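PDB 6ZMV: muramidase from Trichobolus zukalii, which probably cleaves the glycan strands of bacterial peptidoglycan as a fungal lysozyme (EC 3.2.1.17) of glycoside hydrolase family 25. Local coordinates for residues Y20-R25 with Y184-D189; G53-G58 with D198-L203; L156-Y161 with E167-W172. All coordinates share one frame; numbering follows the deposited sequence.

Overall arrangement
Contact 1 joins the end of helix 16-21 to the loop before strand 189-193, contact 2 the start of strand 55-61 to the C-terminal helix, contact 3 strand 156-159 to the loop after it. Contacts 1 and 2, centres about 14 Å apart, touch through a probable hydrogen bond, R25 O to I55 N, 3.0 Å. In each a late segment returns to an early one. Contact 3 is centred about 22 Å from contact 1, with nearest atoms about 4 Å apart, and about 20 Å from contact 2. The D189 carboxylate of contact 1 lies close to that of D6, probably at the barrel end that carries the active site in family 25, with contact 2 at the other.

Contact 1: Y20-R25 with Y184-D189; sequences YNSGAR and YAYGGD
Y184 lays its phenol end against A24: the OH comes 3.5 Å from A24 CB, while S22 OG lies 3.7 Å from that OH. With CG anti to the backbone N (chi1 -176°), the Y184 side chain carries its hydroxyl across to the 20-25 turn. The small methyl of A24 suits this buried spot, where F5 packs and stacks its ring with that of Y184. Further out, Y186 brings CE2 to 3.7 Å from S22 OG, an oblique approach. The serine hydroxyl bonds instead to A19 O, in the last turn of helix 16-21. That helix closes in a Schellman motif at G23, whose positive phi would press a side chain against the preceding carbonyl O. R25 braces the turn: its NH2 lies over the centre of the Y20 ring and donates to Y20 O at 2.9 Å and to A24 O at 2.8 Å. Y20 O also accepts a hydrogen bond from G23 N, on the opposite face of its plane. The type I turn Y184-G187 presents both tyrosines here. No hydrogen bond spans the two segments; van der Waals contact of Y184 OH and the Y186 ring with small side chains joins them, aided by F5 and A19.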
loop_
_atom_site.group_PDB
_atom_site.type_symbol
_atom_site.label_atom_id
_atom_site.label_comp_id
_atom_site.label_asym_id
_atom_site.label_seq_id
_atom_site.Cartn_x
_atom_site.Cartn_y
_atom_site.Cartn_z
ATOM N N TYR A 20 -6.522 -16.093 -8.198
ATOM C CA TYR A 20 -5.718 -17.086 -7.466
ATOM C C TYR A 20 -5.321 -18.229 -8.447
ATOM O O TYR A 20 -4.153 -18.630 -8.520
ATOM C CB TYR A 20 -6.501 -17.632 -6.268
ATOM C CG TYR A 20 -5.693 -18.605 -5.460
ATOM C CD1 TYR A 20 -5.585 -19.925 -5.886
ATOM C CD2 TYR A 20 -4.979 -18.212 -4.342
ATOM C CE1 TYR A 20 -4.802 -20.841 -5.186
ATOM C CE2 TYR A 20 -4.209 -19.121 -3.621
ATOM C CZ TYR A 20 -4.081 -20.440 -4.083
ATOM O OH TYR A 20 -3.297 -21.332 -3.429
ATOM N N ASN A 21 -6.272 -18.735 -9.194
ATOM C CA ASN A 21 -5.987 -19.925 -10.024
ATOM C C ASN A 21 -4.953 -19.529 -11.077
ATOM O O ASN A 21 -4.166 -20.378 -11.491
ATOM C CB ASN A 21 -7.237 -20.481 -10.690
ATOM C CG ASN A 21 -8.176 -21.116 -9.699
ATOM O OD1 ASN A 21 -7.754 -21.544 -8.633
ATOM N ND2 ASN A 21 -9.436 -21.214 -10.069
ATOM N N SER A 22 -4.936 -18.283 -11.538
ATOM C CA SER A 22 -3.956 -17.781 -12.529
ATOM C C SER A 22 -2.594 -17.502 -11.930
ATOM O O SER A 22 -1.680 -17.196 -12.698
ATOM C CB SER A 22 -4.495 -16.520 -13.210
ATOM O OG SER A 22 -4.292 -15.345 -12.392
ATOM N N GLY A 23 -2.473 -17.540 -10.603
ATOM C CA GLY A 23 -1.163 -17.435 -9.931
ATOM C C GLY A 23 -1.095 -16.308 -8.932
ATOM O O GLY A 23 -0.063 -16.181 -8.272
ATOM N N ALA A 24 -2.096 -15.444 -8.860
ATOM C CA ALA A 24 -2.038 -14.366 -7.858
ATOM C C ALA A 24 -2.035 -14.996 -6.474
ATOM O O ALA A 24 -2.821 -15.937 -6.211
ATOM C CB ALA A 24 -3.186 -13.384 -7.957
ATOM N N ARG A 25 -1.229 -14.434 -5.566
ATOM C CA ARG A 25 -1.205 -14.865 -4.177
ATOM C C ARG A 25 -1.558 -13.757 -3.187
ATOM O O ARG A 25 -1.721 -14.087 -2.005
ATOM C CB ARG A 25 0.092 -15.595 -3.841
ATOM C CG ARG A 25 0.250 -16.882 -4.626
ATOM C CD ARG A 25 -0.645 -17.997 -4.161
ATOM N NE ARG A 25 -0.544 -19.248 -4.885
ATOM C CZ ARG A 25 -1.262 -19.548 -5.944
ATOM N NH1 ARG A 25 -1.169 -20.737 -6.536
ATOM N NH2 ARG A 25 -2.055 -18.659 -6.476
ATOM N N TYR A 184 -3.806 -5.089 -14.751
ATOM C CA TYR A 184 -3.954 -6.492 -14.313
ATOM C C TYR A 184 -5.190 -7.114 -14.995
ATOM O O TYR A 184 -6.263 -6.482 -15.068
ATOM C CB TYR A 184 -4.083 -6.555 -12.790
ATOM C CG TYR A 184 -4.129 -7.975 -12.285
ATOM C CD1 TYR A 184 -3.011 -8.777 -12.444
ATOM C CD2 TYR A 184 -5.229 -8.483 -11.622
ATOM C CE1 TYR A 184 -3.032 -10.078 -12.026
ATOM C CE2 TYR A 184 -5.226 -9.785 -11.139
ATOM C CZ TYR A 184 -4.132 -10.588 -11.358
ATOM O OH TYR A 184 -4.139 -11.906 -10.943
ATOM N N ALA A 185 -5.091 -8.373 -15.409
ATOM C CA ALA A 185 -6.148 -9.001 -16.241
ATOM C C ALA A 185 -7.528 -8.990 -15.564
ATOM O O ALA A 185 -8.533 -8.768 -16.205
ATOM C CB ALA A 185 -5.753 -10.386 -16.637
ATOM N N TYR A 186 -7.581 -9.175 -14.251
ATOM C CA TYR A 186 -8.860 -9.288 -13.517
ATOM C C TYR A 186 -9.352 -7.930 -13.078
ATOM O O TYR A 186 -10.441 -7.834 -12.508
ATOM C CB TYR A 186 -8.719 -10.213 -12.313
ATOM C CG TYR A 186 -8.625 -11.654 -12.721
ATOM C CD1 TYR A 186 -9.771 -12.373 -13.016
ATOM C CD2 TYR A 186 -7.409 -12.249 -12.958
ATOM C CE1 TYR A 186 -9.726 -13.666 -13.511
ATOM C CE2 TYR A 186 -7.344 -13.550 -13.407
ATOM C CZ TYR A 186 -8.505 -14.225 -13.737
ATOM O OH TYR A 186 -8.412 -15.491 -14.230
ATOM N N GLY A 187 -8.574 -6.871 -13.401
ATOM C CA GLY A 187 -8.876 -5.523 -12.992
ATOM C C GLY A 187 -7.815 -4.997 -12.064
ATOM O O GLY A 187 -7.193 -5.724 -11.259
ATOM N N GLY A 188 -7.649 -3.676 -12.095
ATOM C CA GLY A 188 -6.701 -2.994 -11.224
ATOM C C GLY A 188 -5.279 -3.057 -11.744
ATOM O O GLY A 188 -5.034 -3.144 -12.971
ATOM N N ASP A 189 -4.322 -2.950 -10.820
ATOM C CA ASP A 189 -2.887 -2.820 -11.149
ATOM C C ASP A 189 -2.177 -4.117 -10.832
ATOM O O ASP A 189 -2.581 -4.838 -9.909
ATOM C CB ASP A 189 -2.262 -1.680 -10.360
ATOM C CG ASP A 189 -3.028 -0.379 -10.475
ATOM O OD1 ASP A 189 -3.320 0.021 -11.593
ATOM O OD2 ASP A 189 -3.468 0.173 -9.376
#

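Contact 2: G53-G58 with D198-L203; sequences GLIRGG and DRLKAL
L200 and I55 meet end to end, branch against branch, where helix 197-205 lies over the start of strand 55-61. Taken from its first residue, the helical segment runs through D198 and R199, which sit on its exposed side; the R199 side chain touches F193. L200 comes next and turns inward. Its CG, set anti to the backbone N (chi1 172°), stands 4.0 Å from I55 CD1, and its CD2 is equally near that methyl. A leucine suits the place because its forked end can fill the ground between the strand and its neighbours: F26, L90 and F193 also border it. I55 answers with its longer branch, CG1 lying anti to the carbonyl carbon (chi1 -68°) and CD1 carried out to the helix, while its backbone bonds to R25 and V27, along the parallel pairing with strand 26-33. In the TIM-barrel-like fold of family 25, I55 points to the inner side of the sheet, opposite L54 and R56, and the C-terminal helix closes the barrel at the end where the parallel strands begin. K201 follows at the margin: its CG lies 4.1 Å from I55 CD1, and the extended chain beyond takes the ammonium away, so the methylenes shield the isoleucine while the charge stays at the surface. A202 N and L203 N continue the helix by bonding to D198 O and R199 O.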
loop_
_atom_site.group_PDB
_atom_site.type_symbol
_atom_site.label_atom_id
_atom_site.label_comp_id
_atom_site.label_asym_id
_atom_site.label_seq_id
_atom_site.Cartn_x
_atom_site.Cartn_y
_atom_site.Cartn_z
ATOM N N GLY A 53 -8.423 -17.555 -0.910
ATOM C CA GLY A 53 -7.095 -17.936 -0.429
ATOM C C GLY A 53 -6.033 -16.918 -0.779
ATOM O O GLY A 53 -4.817 -17.231 -0.662
ATOM N N LEU A 54 -6.401 -15.697 -1.116
ATOM C CA LEU A 54 -5.406 -14.607 -1.306
ATOM C C LEU A 54 -5.009 -14.011 0.018
ATOM O O LEU A 54 -5.876 -13.739 0.881
ATOM C CB LEU A 54 -5.996 -13.527 -2.202
ATOM C CG LEU A 54 -6.301 -13.934 -3.626
ATOM C CD1 LEU A 54 -7.222 -12.920 -4.284
ATOM C CD2 LEU A 54 -5.044 -14.202 -4.438
ATOM N N ILE A 55 -3.728 -13.749 0.184
ATOM C CA ILE A 55 -3.261 -12.902 1.294
ATOM C C ILE A 55 -3.726 -11.495 0.932
ATOM O O ILE A 55 -3.772 -11.170 -0.265
ATOM C CB ILE A 55 -1.725 -12.991 1.361
ATOM C CG1 ILE A 55 -1.342 -14.410 1.794
ATOM C CG2 ILE A 55 -1.077 -11.929 2.224
ATOM C CD1 ILE A 55 0.120 -14.823 1.637
ATOM N N ARG A 56 -4.088 -10.654 1.895
ATOM C CA ARG A 56 -4.720 -9.369 1.516
ATOM C C ARG A 56 -4.464 -8.330 2.600
ATOM O O ARG A 56 -4.237 -8.667 3.773
ATOM C CB ARG A 56 -6.221 -9.478 1.250
ATOM C CG ARG A 56 -7.094 -9.832 2.421
ATOM C CD ARG A 56 -7.058 -11.245 2.895
ATOM N NE ARG A 56 -7.990 -11.502 3.963
ATOM C CZ ARG A 56 -7.801 -11.265 5.264
ATOM N NH1 ARG A 56 -6.654 -10.790 5.716
ATOM N NH2 ARG A 56 -8.771 -11.556 6.121
ATOM N N GLY A 57 -4.440 -7.092 2.159
ATOM C CA GLY A 57 -4.414 -5.957 3.064
ATOM C C GLY A 57 -5.129 -4.793 2.460
ATOM O O GLY A 57 -5.527 -4.846 1.292
ATOM N N GLY A 58 -5.309 -3.759 3.265
ATOM C CA GLY A 58 -5.924 -2.518 2.799
ATOM C C GLY A 58 -4.880 -1.438 2.498
ATOM O O GLY A 58 -3.725 -1.497 2.903
ATOM N N ASP A 198 6.917 -18.232 0.516
ATOM C CA ASP A 198 7.226 -18.410 1.948
ATOM C C ASP A 198 7.656 -17.054 2.526
ATOM O O ASP A 198 7.293 -16.701 3.684
ATOM C CB ASP A 198 8.323 -19.471 2.154
ATOM C CG ASP A 198 7.852 -20.871 1.835
ATOM O OD1 ASP A 198 6.741 -21.253 2.269
ATOM O OD2 ASP A 198 8.598 -21.556 1.124
ATOM N N ARG A 199 8.460 -16.293 1.768
ATOM C CA ARG A 199 8.904 -14.970 2.271
ATOM C C ARG A 199 7.693 -14.029 2.405
ATOM O O ARG A 199 7.579 -13.251 3.357
ATOM C CB ARG A 199 9.992 -14.418 1.380
ATOM C CG ARG A 199 10.673 -13.215 2.005
ATOM C CD ARG A 199 11.534 -12.434 1.023
ATOM N NE ARG A 199 12.841 -12.956 0.797
ATOM C CZ ARG A 199 13.951 -12.695 1.547
ATOM N NH1 ARG A 199 13.890 -12.142 2.721
ATOM N NH2 ARG A 199 15.080 -13.136 1.153
ATOM N N LEU A 200 6.739 -14.096 1.486
ATOM C CA LEU A 200 5.510 -13.288 1.560
ATOM C C LEU A 200 4.677 -13.675 2.791
ATOM O O LEU A 200 4.161 -12.824 3.485
ATOM C CB LEU A 200 4.726 -13.461 0.266
ATOM C CG LEU A 200 3.338 -12.846 0.267
ATOM C CD1 LEU A 200 3.377 -11.321 0.507
ATOM C CD2 LEU A 200 2.646 -13.135 -1.021
ATOM N N LYS A 201 4.536 -14.954 3.051
ATOM C CA LYS A 201 3.819 -15.437 4.260
ATOM C C LYS A 201 4.478 -14.892 5.527
ATOM O O LYS A 201 3.768 -14.516 6.459
ATOM C CB LYS A 201 3.749 -16.947 4.272
ATOM C CG LYS A 201 2.787 -17.546 3.272
ATOM C CD LYS A 201 2.843 -19.041 3.143
ATOM C CE LYS A 201 1.765 -19.561 2.215
ATOM N NZ LYS A 201 1.919 -21.017 2.053
ATOM N N ALA A 202 5.809 -14.844 5.544
ATOM C CA ALA A 202 6.545 -14.276 6.678
ATOM C C ALA A 202 6.255 -12.785 6.817
ATOM O O ALA A 202 6.073 -12.287 7.915
ATOM C CB ALA A 202 8.009 -14.552 6.546
ATOM N N LEU A 203 6.212 -12.063 5.723
ATOM C CA LEU A 203 5.802 -10.619 5.762
ATOM C C LEU A 203 4.407 -10.482 6.371
ATOM O O LEU A 203 4.227 -9.658 7.239
ATOM C CB LEU A 203 5.811 -10.021 4.350
ATOM C CG LEU A 203 5.339 -8.587 4.305
ATOM C CD1 LEU A 203 6.294 -7.697 5.086
ATOM C CD2 LEU A 203 5.146 -8.092 2.868
#

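Contact 3: L156-Y161 with E167-W172; sequences LVLARY and EIPGGW
L156 sets its CB squarely over the five-membered ring of W172, 3.5 Å from the centroid and 3° off the ring normal, a CH-pi contact. The leucine's CG is anti to its own N (chi1 172°), and CD2 reaches I168 CG2 at 3.8 Å, with P169 CD also beside it. Next along the strand, L158 points its CD1 at P169 CD, 3.8 Å away, while its CD2 lies 3.9 Å from I168 CD1. This apolar side is close-packed: the rigid proline ring and the branched isoleucine give the leucines broad hydrocarbon surfaces. W172 is fixed besides by NE1, bonded to C154 O, and by W140, edge-to-face with its indole. Without the indole, as with an alanine here, L156 CB is likely to lose its aromatic cover and C154 O its N-H partner. Toward solvent the contact thins. E167 offers its carbonyl O to L158 CD2, its carboxylate directed off the contact, and R160, whose NH2 bonds to S164 O, adds little. The type I' turn P169-W172, with glycines at both inner positions where phi is positive, folds the loop back over strand 156-159, as a connection between the parallel strands 156-159 and 177-181 of the family 25 barrel.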
loop_
_atom_site.group_PDB
_atom_site.type_symbol
_atom_site.label_atom_id
_atom_site.label_comp_id
_atom_site.label_asym_id
_atom_site.label_seq_id
_atom_site.Cartn_x
_atom_site.Cartn_y
_atom_site.Cartn_z
ATOM N N LEU A 156 8.752 -0.916 1.345
ATOM C CA LEU A 156 8.525 -0.076 0.158
ATOM C C LEU A 156 7.723 -0.820 -0.879
ATOM O O LEU A 156 8.102 -1.923 -1.306
ATOM C CB LEU A 156 9.870 0.371 -0.401
ATOM C CG LEU A 156 9.841 1.094 -1.731
ATOM C CD1 LEU A 156 9.106 2.430 -1.629
ATOM C CD2 LEU A 156 11.220 1.279 -2.279
ATOM N N VAL A 157 6.640 -0.197 -1.334
ATOM C CA VAL A 157 5.890 -0.626 -2.538
ATOM C C VAL A 157 6.200 0.404 -3.613
ATOM O O VAL A 157 5.816 1.572 -3.480
ATOM C CB VAL A 157 4.403 -0.787 -2.278
ATOM C CG1 VAL A 157 3.698 -1.324 -3.506
ATOM C CG2 VAL A 157 4.166 -1.693 -1.053
ATOM N N LEU A 158 6.998 0.036 -4.592
ATOM C CA LEU A 158 7.524 0.958 -5.594
ATOM C C LEU A 158 6.765 0.801 -6.906
ATOM O O LEU A 158 6.686 -0.299 -7.456
ATOM C CB LEU A 158 8.988 0.679 -5.817
ATOM C CG LEU A 158 9.748 1.623 -6.730
ATOM C CD1 LEU A 158 9.646 3.076 -6.311
ATOM C CD2 LEU A 158 11.206 1.214 -6.813
ATOM N N ALA A 159 6.238 1.902 -7.401
ATOM C CA ALA A 159 5.531 1.911 -8.695
ATOM C C ALA A 159 6.487 2.320 -9.787
ATOM O O ALA A 159 7.057 3.402 -9.702
ATOM C CB ALA A 159 4.349 2.836 -8.642
ATOM N N ARG A 160 6.630 1.511 -10.812
ATOM C CA ARG A 160 7.394 1.858 -12.026
ATOM C C ARG A 160 6.911 0.975 -13.150
ATOM O O ARG A 160 7.076 -0.233 -13.087
ATOM C CB ARG A 160 8.889 1.715 -11.837
ATOM C CG ARG A 160 9.578 2.423 -12.972
ATOM C CD ARG A 160 10.885 1.938 -13.380
ATOM N NE ARG A 160 11.371 2.669 -14.511
ATOM C CZ ARG A 160 12.461 2.310 -15.162
ATOM N NH1 ARG A 160 12.963 3.120 -16.077
ATOM N NH2 ARG A 160 13.082 1.197 -14.837
ATOM N N TYR A 161 6.280 1.559 -14.146
ATOM C CA TYR A 161 5.626 0.790 -15.222
ATOM C C TYR A 161 6.645 0.624 -16.342
ATOM O O TYR A 161 6.687 1.399 -17.282
ATOM C CB TYR A 161 4.316 1.437 -15.633
ATOM C CG TYR A 161 3.261 1.574 -14.547
ATOM C CD1 TYR A 161 3.337 0.958 -13.314
ATOM C CD2 TYR A 161 2.174 2.399 -14.804
ATOM C CE1 TYR A 161 2.373 1.158 -12.354
ATOM C CE2 TYR A 161 1.176 2.578 -13.866
ATOM C CZ TYR A 161 1.301 1.954 -12.636
ATOM O OH TYR A 161 0.407 2.178 -11.651
ATOM N N GLU A 167 15.676 2.597 -10.261
ATOM C CA GLU A 167 16.392 3.023 -9.050
ATOM C C GLU A 167 15.438 2.951 -7.843
ATOM O O GLU A 167 14.233 3.273 -7.943
ATOM C CB GLU A 167 16.961 4.435 -9.214
ATOM C CG GLU A 167 18.056 4.469 -10.269
ATOM C CD GLU A 167 19.375 3.931 -9.763
ATOM O OE1 GLU A 167 19.661 4.105 -8.537
ATOM O OE2 GLU A 167 20.113 3.343 -10.564
ATOM N N ILE A 168 16.013 2.579 -6.701
ATOM C CA ILE A 168 15.253 2.487 -5.452
ATOM C C ILE A 168 15.409 3.810 -4.709
ATOM O O ILE A 168 16.529 4.240 -4.426
ATOM C CB ILE A 168 15.728 1.300 -4.626
ATOM C CG1 ILE A 168 15.882 -0.019 -5.403
ATOM C CG2 ILE A 168 14.845 1.123 -3.426
ATOM C CD1 ILE A 168 14.610 -0.508 -6.042
ATOM N N PRO A 169 14.289 4.494 -4.391
ATOM C CA PRO A 169 14.407 5.779 -3.730
ATOM C C PRO A 169 14.679 5.624 -2.226
ATOM O O PRO A 169 14.579 4.525 -1.664
ATOM C CB PRO A 169 12.996 6.381 -3.932
ATOM C CG PRO A 169 12.065 5.107 -3.932
ATOM C CD PRO A 169 12.903 4.068 -4.644
ATOM N N GLY A 170 14.983 6.750 -1.593
ATOM C CA GLY A 170 14.856 6.892 -0.146
ATOM C C GLY A 170 15.818 6.038 0.641
ATOM O O GLY A 170 15.549 5.823 1.813
ATOM N N GLY A 171 16.900 5.559 0.070
ATOM C CA GLY A 171 17.791 4.717 0.858
ATOM C C GLY A 171 17.197 3.378 1.233
ATOM O O GLY A 171 17.828 2.637 2.009
ATOM N N TRP A 172 16.055 3.015 0.674
ATOM C CA TRP A 172 15.565 1.606 0.845
ATOM C C TRP A 172 16.543 0.665 0.189
ATOM O O TRP A 172 17.144 0.998 -0.840
ATOM C CB TRP A 172 14.176 1.494 0.249
ATOM C CG TRP A 172 13.016 1.771 1.166
ATOM C CD1 TRP A 172 12.532 0.914 2.120
ATOM C CD2 TRP A 172 12.169 2.917 1.236
ATOM N NE1 TRP A 172 11.459 1.451 2.757
ATOM C CE2 TRP A 172 11.187 2.672 2.215
ATOM C CE3 TRP A 172 12.129 4.104 0.508
ATOM C CZ2 TRP A 172 10.177 3.621 2.488
ATOM C CZ3 TRP A 172 11.161 5.045 0.812
ATOM C CH2 TRP A 172 10.170 4.779 1.760
#